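Local coordinates for hypothetical protein (PDB 2H9F) that probably isomerises methylaconitate as a member of the PrpF family, with a fold related to that of diaminopimelate epimerase, at residues 11-16 and 113-118; 23-28 and 43-48. All blocks are in the same frame, centred on the assembly; numbering follows the deposited sequence.

Contact 1: 11-16 and 113-118; sequences PATYLR and GAFALH
Phe-115 reaches from helix 106-118 toward strand 7-17, where it meets Leu-15 and Thr-13. These three residues account for most of the 178 Å² buried here. With CG anti to the backbone N (chi1 -175°), the ring is carried out from the helix so that CD1 and CE1 face the strand. Thr-13 OG1 lies at the ring edge, near its plane, 3.4 Å from Phe-115 CE1; Thr-13 CB is 3.6 Å from the same carbon. Two residues on, Leu-15 CD1 approaches Phe-115 CD1 obliquely at 4.1 Å, the two side chains meeting at about a right angle. The other leucine methyl, CD2, turns to Ala-114 CB at 4.5 Å, a looser apolar touch. No hydrogen bond links the segments. The axes of strand 11-16 and helix 113-118 come within 10.3 Å, with their directions 149° apart. The arrangement agrees with the diaminopimelate epimerase-like fold expected of the PrpF family, in which curved sheet wraps around a central helix. The same ring also meets Phe-24 of the neighbouring strand, their planes at about 55°, and Leu-15 packs against Phe-24 as well. On the far side of strand 7-17, Tyr-14 packs on Met-385 of the second subunit. Arg-16 NE forms a salt bridge with Asp-60 OD1 of that subunit.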
ATOM      1  N   PRO A  11       7.366   1.541 -21.225  1.00 28.76           N
ATOM      2  CA  PRO A  11       8.535   0.991 -20.530  1.00 31.62           C
ATOM      3  C   PRO A  11       8.765   1.706 -19.207  1.00 29.00           C
ATOM      4  O   PRO A  11       8.788   2.919 -19.165  1.00 26.94           O
ATOM      5  CB  PRO A  11       9.698   1.242 -21.499  1.00 30.03           C
ATOM      6  CG  PRO A  11       9.064   1.510 -22.814  1.00 33.04           C
ATOM      7  CD  PRO A  11       7.687   2.009 -22.575  1.00 27.76           C
ATOM      8  N   ALA A  12       8.955   0.939 -18.139  1.00 28.35           N
ATOM      9  CA  ALA A  12       9.099   1.489 -16.789  1.00 25.12           C
ATOM     10  C   ALA A  12       9.845   0.468 -15.955  1.00 27.88           C
ATOM     11  O   ALA A  12       9.863  -0.709 -16.276  1.00 27.50           O
ATOM     12  CB  ALA A  12       7.743   1.727 -16.086  1.00 26.19           C
ATOM     13  N   THR A  13      10.364   0.975 -14.851  1.00 26.68           N
ATOM     14  CA  THR A  13      11.033   0.200 -13.824  1.00 29.80           C
ATOM     15  C   THR A  13      10.485   0.658 -12.473  1.00 27.94           C
ATOM     16  O   THR A  13      10.405   1.871 -12.158  1.00 27.25           O
ATOM     17  CB  THR A  13      12.537   0.375 -13.917  1.00 27.32           C
ATOM     18  OG1 THR A  13      12.922   0.140 -15.282  1.00 31.55           O
ATOM     19  CG2 THR A  13      13.276  -0.631 -12.980  1.00 24.39           C
ATOM     20  N   TYR A  14      10.110  -0.333 -11.674  1.00 28.37           N
ATOM     21  CA  TYR A  14       9.580  -0.059 -10.369  1.00 28.70           C
ATOM     22  C   TYR A  14      10.655  -0.409  -9.357  1.00 32.32           C
ATOM     23  O   TYR A  14      11.093  -1.558  -9.263  1.00 26.72           O
ATOM     24  CB  TYR A  14       8.292  -0.852 -10.180  1.00 31.44           C
ATOM     25  CG  TYR A  14       7.521  -0.576  -8.912  1.00 30.27           C
ATOM     26  CD1 TYR A  14       7.086   0.692  -8.582  1.00 29.26           C
ATOM     27  CD2 TYR A  14       7.235  -1.592  -8.036  1.00 30.43           C
ATOM     28  CE1 TYR A  14       6.340   0.947  -7.402  1.00 24.14           C
ATOM     29  CE2 TYR A  14       6.497  -1.353  -6.863  1.00 26.83           C
ATOM     30  CZ  TYR A  14       6.083  -0.105  -6.541  1.00 31.14           C
ATOM     31  OH  TYR A  14       5.383   0.077  -5.395  1.00 31.17           O
ATOM     32  N   LEU A  15      11.111   0.611  -8.639  1.00 32.11           N
ATOM     33  CA  LEU A  15      12.267   0.463  -7.738  1.00 32.86           C
ATOM     34  C   LEU A  15      11.899   0.920  -6.346  1.00 33.04           C
ATOM     35  O   LEU A  15      11.125   1.886  -6.157  1.00 26.78           O
ATOM     36  CB  LEU A  15      13.424   1.402  -8.115  1.00 33.27           C
ATOM     37  CG  LEU A  15      14.267   1.195  -9.358  1.00 36.21           C
ATOM     38  CD1 LEU A  15      13.824   2.129 -10.410  1.00 38.50           C
ATOM     39  CD2 LEU A  15      15.768   1.422  -9.018  1.00 39.17           C
ATOM     40  N   ARG A  16      12.560   0.294  -5.385  1.00 29.51           N
ATOM     41  CA  ARG A  16      12.713   0.844  -4.055  1.00 28.48           C
ATOM     42  C   ARG A  16      13.962   1.681  -4.018  1.00 28.06           C
ATOM     43  O   ARG A  16      15.040   1.209  -4.372  1.00 27.73           O
ATOM     44  CB  ARG A  16      12.896  -0.228  -3.006  1.00 25.86           C
ATOM     45  CG  ARG A  16      13.076   0.391  -1.629  1.00 28.61           C
ATOM     46  CD  ARG A  16      13.356  -0.599  -0.521  1.00 26.09           C
ATOM     47  NE  ARG A  16      14.555  -1.434  -0.712  1.00 30.12           N
ATOM     48  CZ  ARG A  16      15.806  -1.013  -0.542  1.00 28.30           C
ATOM     49  NH1 ARG A  16      16.063   0.250  -0.250  1.00 29.42           N
ATOM     50  NH2 ARG A  16      16.794  -1.864  -0.713  1.00 31.64           N
ATOM     51  N   GLY A 113      20.183   7.147  -8.999  1.00 30.55           N
ATOM     52  CA  GLY A 113      21.550   6.789  -9.343  1.00 30.49           C
ATOM     53  C   GLY A 113      21.617   5.401  -9.931  1.00 31.29           C
ATOM     54  O   GLY A 113      22.275   5.174 -10.923  1.00 33.20           O
ATOM     55  N   ALA A 114      20.881   4.476  -9.342  1.00 30.30           N
ATOM     56  CA  ALA A 114      20.841   3.093  -9.838  1.00 32.63           C
ATOM     57  C   ALA A 114      20.156   3.019 -11.225  1.00 31.82           C
ATOM     58  O   ALA A 114      20.677   2.417 -12.173  1.00 31.52           O
ATOM     59  CB  ALA A 114      20.145   2.222  -8.847  1.00 29.87           C
ATOM     60  N   PHE A 115      19.012   3.678 -11.342  1.00 31.40           N
ATOM     61  CA  PHE A 115      18.245   3.650 -12.568  1.00 31.86           C
ATOM     62  C   PHE A 115      18.997   4.277 -13.708  1.00 31.84           C
ATOM     63  O   PHE A 115      18.842   3.847 -14.837  1.00 33.52           O
ATOM     64  CB  PHE A 115      16.927   4.406 -12.385  1.00 33.10           C
ATOM     65  CG  PHE A 115      16.007   4.331 -13.578  1.00 29.76           C
ATOM     66  CD1 PHE A 115      15.512   3.107 -14.007  1.00 32.85           C
ATOM     67  CD2 PHE A 115      15.631   5.471 -14.257  1.00 30.71           C
ATOM     68  CE1 PHE A 115      14.659   3.044 -15.093  1.00 31.59           C
ATOM     69  CE2 PHE A 115      14.813   5.394 -15.324  1.00 31.27           C
ATOM     70  CZ  PHE A 115      14.317   4.171 -15.730  1.00 29.85           C
ATOM     71  N   ALA A 116      19.789   5.317 -13.420  1.00 29.67           N
ATOM     72  CA  ALA A 116      20.607   5.961 -14.444  1.00 27.54           C
ATOM     73  C   ALA A 116      21.429   4.924 -15.181  1.00 28.71           C
ATOM     74  O   ALA A 116      21.602   5.008 -16.384  1.00 31.70           O
ATOM     75  CB  ALA A 116      21.547   6.993 -13.819  1.00 24.04           C
ATOM     76  N   LEU A 117      21.941   3.939 -14.430  1.00 31.60           N
ATOM     77  CA  LEU A 117      22.726   2.840 -15.001  1.00 29.67           C
ATOM     78  C   LEU A 117      21.865   1.749 -15.651  1.00 31.92           C
ATOM     79  O   LEU A 117      22.191   1.313 -16.772  1.00 31.47           O
ATOM     80  CB  LEU A 117      23.654   2.256 -13.947  1.00 31.45           C
ATOM     81  CG  LEU A 117      24.798   3.197 -13.495  1.00 29.80           C
ATOM     82  CD1 LEU A 117      25.392   2.730 -12.167  1.00 27.01           C
ATOM     83  CD2 LEU A 117      25.868   3.238 -14.550  1.00 26.59           C
ATOM     84  N   HIS A 118      20.771   1.329 -15.007  1.00 29.90           N
ATOM     85  CA  HIS A 118      19.891   0.359 -15.647  0.50 30.15           C
ATOM     86  C   HIS A 118      19.351   0.935 -16.957  1.00 30.27           C
ATOM     87  O   HIS A 118      19.194   0.218 -17.915  1.00 31.03           O
ATOM     88  CB  HIS A 118      18.743  -0.052 -14.729  0.50 30.02           C
ATOM     89  CG  HIS A 118      19.181  -0.593 -13.401  0.50 26.93           C
ATOM     90  ND1 HIS A 118      19.851  -1.790 -13.257  0.50 24.89           N
ATOM     91  CD2 HIS A 118      19.021  -0.095 -12.153  0.50 23.76           C
ATOM     92  CE1 HIS A 118      20.066  -2.006 -11.974  0.50 25.52           C
ATOM     93  NE2 HIS A 118      19.562  -0.994 -11.286  0.50 11.94           N
TER

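Contact 2: 23-28 and 43-48; sequences VFFRLE and RLFMRV. With SO4 (sulfate ion), chain H.
Phe-25 of strand 20-26 and Phe-45 of helix 39-49 form the tight part of this contact, together with Val-23 and Val-48. In the diaminopimelate epimerase-like fold expected of the PrpF family, strand 20-26 belongs to the curved sheet, and helix 39-49 packs here on one of its faces. The two phenylalanine rings are nearly parallel, with planes at 19°, but slid apart so that they barely overlap; their centroids are 5.0 Å apart. Phe-45 CE1 sits over one face of the Phe-25 ring, 3.6 Å from Phe-25 CE1. Although the first bond of the Phe-45 side chain does not aim at the strand, chi1 of -70° sets CG anti to the carbonyl carbon and brings the ring end close. One helical turn along, Val-48 fills in: its CG1 meets Val-23 CG2 tip to tip at 4.0 Å, and its CG2 comes obliquely to Phe-25 CZ at 4.2 Å. All four residues are buried, and Val-391 and Val-389 of strand 388-392 pack on Val-48 and Phe-25, respectively.

The polar end of segment 23-28 stands apart from the helix. Arg-26 is partly exposed, and Glu-28 lies at the surface. Glu-28 OE2 lies over one face of the Arg-26 guanidinium, with no N-H pointing at it, so this salt bridge rests on charge alone, OE2 3.6 Å from NH1. Asp-29 adds a salt bridge to NE, and Ala-119 O takes a hydrogen bond from NH1. A sulfate ion, probably from the crystallisation liquor, lies at the guanidinium edge with its sulfur in plane; Arg-26 NH1 gives weak hydrogen bonds to sulfate O1 (3.4 Å) and O2 (3.5 Å).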
ATOM      1  N   VAL A  23       7.868   4.629  -9.499  1.00 26.13           N
ATOM      2  CA  VAL A  23       7.833   4.109 -10.833  1.00 28.59           C
ATOM      3  C   VAL A  23       8.746   5.027 -11.611  1.00 30.15           C
ATOM      4  O   VAL A  23       8.522   6.229 -11.599  1.00 24.83           O
ATOM      5  CB  VAL A  23       6.428   4.146 -11.486  1.00 32.33           C
ATOM      6  CG1 VAL A  23       6.494   3.481 -12.862  1.00 32.44           C
ATOM      7  CG2 VAL A  23       5.361   3.477 -10.608  1.00 25.94           C
ATOM      8  N   PHE A  24       9.781   4.443 -12.235  1.00 27.47           N
ATOM      9  CA  PHE A  24      10.810   5.180 -12.938  1.00 29.35           C
ATOM     10  C   PHE A  24      10.690   5.044 -14.464  1.00 27.16           C
ATOM     11  O   PHE A  24      10.489   3.957 -15.010  1.00 26.95           O
ATOM     12  CB  PHE A  24      12.211   4.738 -12.489  1.00 27.23           C
ATOM     13  CG  PHE A  24      12.619   5.231 -11.137  1.00 28.65           C
ATOM     14  CD1 PHE A  24      11.996   4.765  -9.981  1.00 28.12           C
ATOM     15  CD2 PHE A  24      13.689   6.079 -11.005  1.00 28.10           C
ATOM     16  CE1 PHE A  24      12.379   5.196  -8.744  1.00 27.28           C
ATOM     17  CE2 PHE A  24      14.091   6.501  -9.768  1.00 31.61           C
ATOM     18  CZ  PHE A  24      13.434   6.068  -8.636  1.00 28.77           C
ATOM     19  N   PHE A  25      10.826   6.189 -15.133  1.00 28.90           N
ATOM     20  CA  PHE A  25      10.790   6.244 -16.574  1.00 27.87           C
ATOM     21  C   PHE A  25      12.023   6.917 -17.141  1.00 27.98           C
ATOM     22  O   PHE A  25      12.454   7.922 -16.610  1.00 29.98           O
ATOM     23  CB  PHE A  25       9.595   7.100 -17.016  1.00 29.64           C
ATOM     24  CG  PHE A  25       8.288   6.588 -16.547  1.00 28.69           C
ATOM     25  CD1 PHE A  25       7.798   6.944 -15.309  1.00 29.09           C
ATOM     26  CD2 PHE A  25       7.542   5.729 -17.348  1.00 27.87           C
ATOM     27  CE1 PHE A  25       6.568   6.445 -14.849  1.00 30.12           C
ATOM     28  CE2 PHE A  25       6.285   5.279 -16.928  1.00 27.02           C
ATOM     29  CZ  PHE A  25       5.794   5.653 -15.682  1.00 25.52           C
ATOM     30  N   ARG A  26      12.529   6.415 -18.263  1.00 27.21           N
ATOM     31  CA  ARG A  26      13.381   7.256 -19.129  1.00 30.24           C
ATOM     32  C   ARG A  26      12.541   8.232 -19.915  1.00 29.27           C
ATOM     33  O   ARG A  26      11.502   7.854 -20.464  1.00 31.52           O
ATOM     34  CB  ARG A  26      14.141   6.428 -20.127  1.00 29.57           C
ATOM     35  CG  ARG A  26      14.777   5.187 -19.546  1.00 36.06           C
ATOM     36  CD  ARG A  26      15.732   4.542 -20.502  1.00 37.13           C
ATOM     37  NE  ARG A  26      15.101   4.178 -21.756  1.00 40.56           N
ATOM     38  CZ  ARG A  26      15.731   3.631 -22.787  1.00 45.87           C
ATOM     39  NH1 ARG A  26      17.033   3.375 -22.729  1.00 47.52           N
ATOM     40  NH2 ARG A  26      15.052   3.384 -23.907  1.00 46.36           N
ATOM     41  N   LEU A  27      12.994   9.476 -20.048  1.00 30.67           N
ATOM     42  CA  LEU A  27      12.220  10.469 -20.793  1.00 30.80           C
ATOM     43  C   LEU A  27      11.829   9.987 -22.200  1.00 31.16           C
ATOM     44  O   LEU A  27      10.682  10.113 -22.604  1.00 29.53           O
ATOM     45  CB  LEU A  27      12.988  11.790 -20.880  1.00 30.76           C
ATOM     46  CG  LEU A  27      12.364  12.944 -21.642  1.00 33.02           C
ATOM     47  CD1 LEU A  27      11.069  13.457 -20.997  1.00 34.98           C
ATOM     48  CD2 LEU A  27      13.419  14.037 -21.756  1.00 28.42           C
ATOM     49  N   GLU A  28      12.778   9.406 -22.916  1.00 32.81           N
ATOM     50  CA  GLU A  28      12.557   8.913 -24.277  1.00 35.23           C
ATOM     51  C   GLU A  28      11.514   7.798 -24.380  1.00 32.83           C
ATOM     52  O   GLU A  28      10.966   7.573 -25.450  1.00 30.68           O
ATOM     53  CB  GLU A  28      13.890   8.405 -24.868  1.00 36.56           C
ATOM     54  CG  GLU A  28      14.422   7.095 -24.213  1.00 42.49           C
ATOM     55  CD  GLU A  28      15.915   6.776 -24.537  1.00 46.82           C
ATOM     56  OE1 GLU A  28      16.140   6.450 -25.733  1.00 48.10           O
ATOM     57  OE2 GLU A  28      16.819   6.840 -23.603  1.00 50.12           O
ATOM     58  N   ARG A  43      -1.380  13.871 -15.911  1.00 31.26           N
ATOM     59  CA  ARG A  43      -2.474  12.884 -16.086  0.50 29.83           C
ATOM     60  C   ARG A  43      -1.927  11.467 -16.194  1.00 31.93           C
ATOM     61  O   ARG A  43      -2.448  10.495 -15.558  1.00 29.84           O
ATOM     62  CB  ARG A  43      -3.278  13.202 -17.369  0.50 32.02           C
ATOM     63  CG  ARG A  43      -3.941  14.561 -17.424  0.50 30.34           C
ATOM     64  CD  ARG A  43      -5.005  14.696 -18.550  0.50 29.53           C
ATOM     65  NE  ARG A  43      -4.456  14.779 -19.914  0.50 25.31           N
ATOM     66  CZ  ARG A  43      -4.429  15.892 -20.652  0.50 30.15           C
ATOM     67  NH1 ARG A  43      -4.907  17.027 -20.170  0.50 22.31           N
ATOM     68  NH2 ARG A  43      -3.906  15.891 -21.868  0.50 31.45           N
ATOM     69  N   LEU A  44      -0.861  11.322 -16.992  1.00 29.46           N
ATOM     70  CA  LEU A  44      -0.280  10.006 -17.183  1.00 29.78           C
ATOM     71  C   LEU A  44       0.128   9.417 -15.833  1.00 29.76           C
ATOM     72  O   LEU A  44      -0.242   8.292 -15.499  1.00 30.97           O
ATOM     73  CB  LEU A  44       0.917  10.020 -18.146  1.00 30.95           C
ATOM     74  CG  LEU A  44       1.648   8.653 -18.212  1.00 30.93           C
ATOM     75  CD1 LEU A  44       0.761   7.593 -18.806  1.00 29.90           C
ATOM     76  CD2 LEU A  44       2.984   8.751 -18.989  1.00 32.56           C
ATOM     77  N   PHE A  45       0.863  10.201 -15.051  1.00 28.61           N
ATOM     78  CA  PHE A  45       1.392   9.729 -13.788  1.00 30.62           C
ATOM     79  C   PHE A  45       0.318   9.501 -12.718  1.00 29.14           C
ATOM     80  O   PHE A  45       0.361   8.528 -11.953  1.00 26.57           O
ATOM     81  CB  PHE A  45       2.483  10.681 -13.326  1.00 30.78           C
ATOM     82  CG  PHE A  45       3.749  10.609 -14.161  1.00 31.59           C
ATOM     83  CD1 PHE A  45       3.941   9.608 -15.097  1.00 32.61           C
ATOM     84  CD2 PHE A  45       4.783  11.479 -13.923  1.00 33.68           C
ATOM     85  CE1 PHE A  45       5.075   9.550 -15.839  1.00 36.99           C
ATOM     86  CE2 PHE A  45       5.943  11.381 -14.628  1.00 36.26           C
ATOM     87  CZ  PHE A  45       6.076  10.447 -15.621  1.00 32.63           C
HETATM   88  N   MSE A  46      -0.673  10.375 -12.704  1.00 26.78           N
HETATM   89  CA  MSE A  46      -1.892  10.146 -11.895  1.00 26.64           C
HETATM   90  C   MSE A  46      -2.430   8.766 -12.231  1.00 27.15           C
HETATM   91  O   MSE A  46      -2.627   7.850 -11.353  1.00 29.69           O
HETATM   92  CB  MSE A  46      -2.948  11.283 -12.197  1.00 24.38           C
HETATM   93  CG  MSE A  46      -2.692  12.544 -11.512  1.00 28.05           C
HETATM   94 SE   MSE A  46      -4.102  13.702 -12.097  0.70 28.16          SE
HETATM   95  CE  MSE A  46      -3.221  15.474 -12.406  1.00 34.84           C
ATOM     96  N   ARG A  47      -2.510   8.465 -13.515  1.00 28.77           N
ATOM     97  CA  ARG A  47      -3.175   7.224 -13.914  0.50 29.18           C
ATOM     98  C   ARG A  47      -2.286   6.001 -13.626  1.00 29.56           C
ATOM     99  O   ARG A  47      -2.778   4.931 -13.188  1.00 28.98           O
ATOM    100  CB  ARG A  47      -3.639   7.337 -15.382  0.50 31.14           C
ATOM    101  CG  ARG A  47      -4.667   6.281 -15.821  0.50 34.59           C
ATOM    102  CD  ARG A  47      -6.122   6.493 -15.305  0.50 33.56           C
ATOM    103  NE  ARG A  47      -6.613   5.143 -15.083  0.50 37.87           N
ATOM    104  CZ  ARG A  47      -7.623   4.516 -15.684  0.50 31.86           C
ATOM    105  NH1 ARG A  47      -8.479   5.095 -16.537  0.50 24.80           N
ATOM    106  NH2 ARG A  47      -7.801   3.243 -15.341  0.50 34.42           N
ATOM    107  N   VAL A  48      -0.975   6.159 -13.815  1.00 28.51           N
ATOM    108  CA  VAL A  48      -0.045   5.030 -13.494  1.00 26.30           C
ATOM    109  C   VAL A  48      -0.159   4.668 -12.042  1.00 26.41           C
ATOM    110  O   VAL A  48      -0.145   3.456 -11.650  1.00 28.94           O
ATOM    111  CB  VAL A  48       1.426   5.420 -13.858  1.00 27.24           C
ATOM    112  CG1 VAL A  48       2.451   4.544 -13.183  1.00 31.76           C
ATOM    113  CG2 VAL A  48       1.589   5.378 -15.386  1.00 27.19           C
TER
HETATM  114  S   SO4 H 402      17.488   1.436 -26.163  1.00131.95           S
HETATM  115  O1  SO4 H 402      17.555   0.751 -24.869  1.00131.15           O
HETATM  116  O2  SO4 H 402      17.926   2.830 -26.025  1.00131.80           O
HETATM  117  O3  SO4 H 402      18.372   0.738 -27.098  1.00133.27           O
HETATM  118  O4  SO4 H 402      16.116   1.404 -26.676  1.00130.95           O

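From the N terminus, strand 7-17 turns back into the antiparallel strand 20-26, and these adjacent strands supply the first segments of both contacts. A short connection then leads to helix 39-49, whose return to strand 20-26 closes the small loop of contact 2. The chain continues through strands 71-77 and 85-92 before helix 106-118 packs on strand 7-17, closing the much larger loop of contact 1, within which contact 2 is nested. The two helices thus lie on opposite faces of the same strand pair. A probable hydrogen bond from Phe-24 N to Thr-13 O, 2.6 Å, joins the contacts, whose centres are about 13 Å apart.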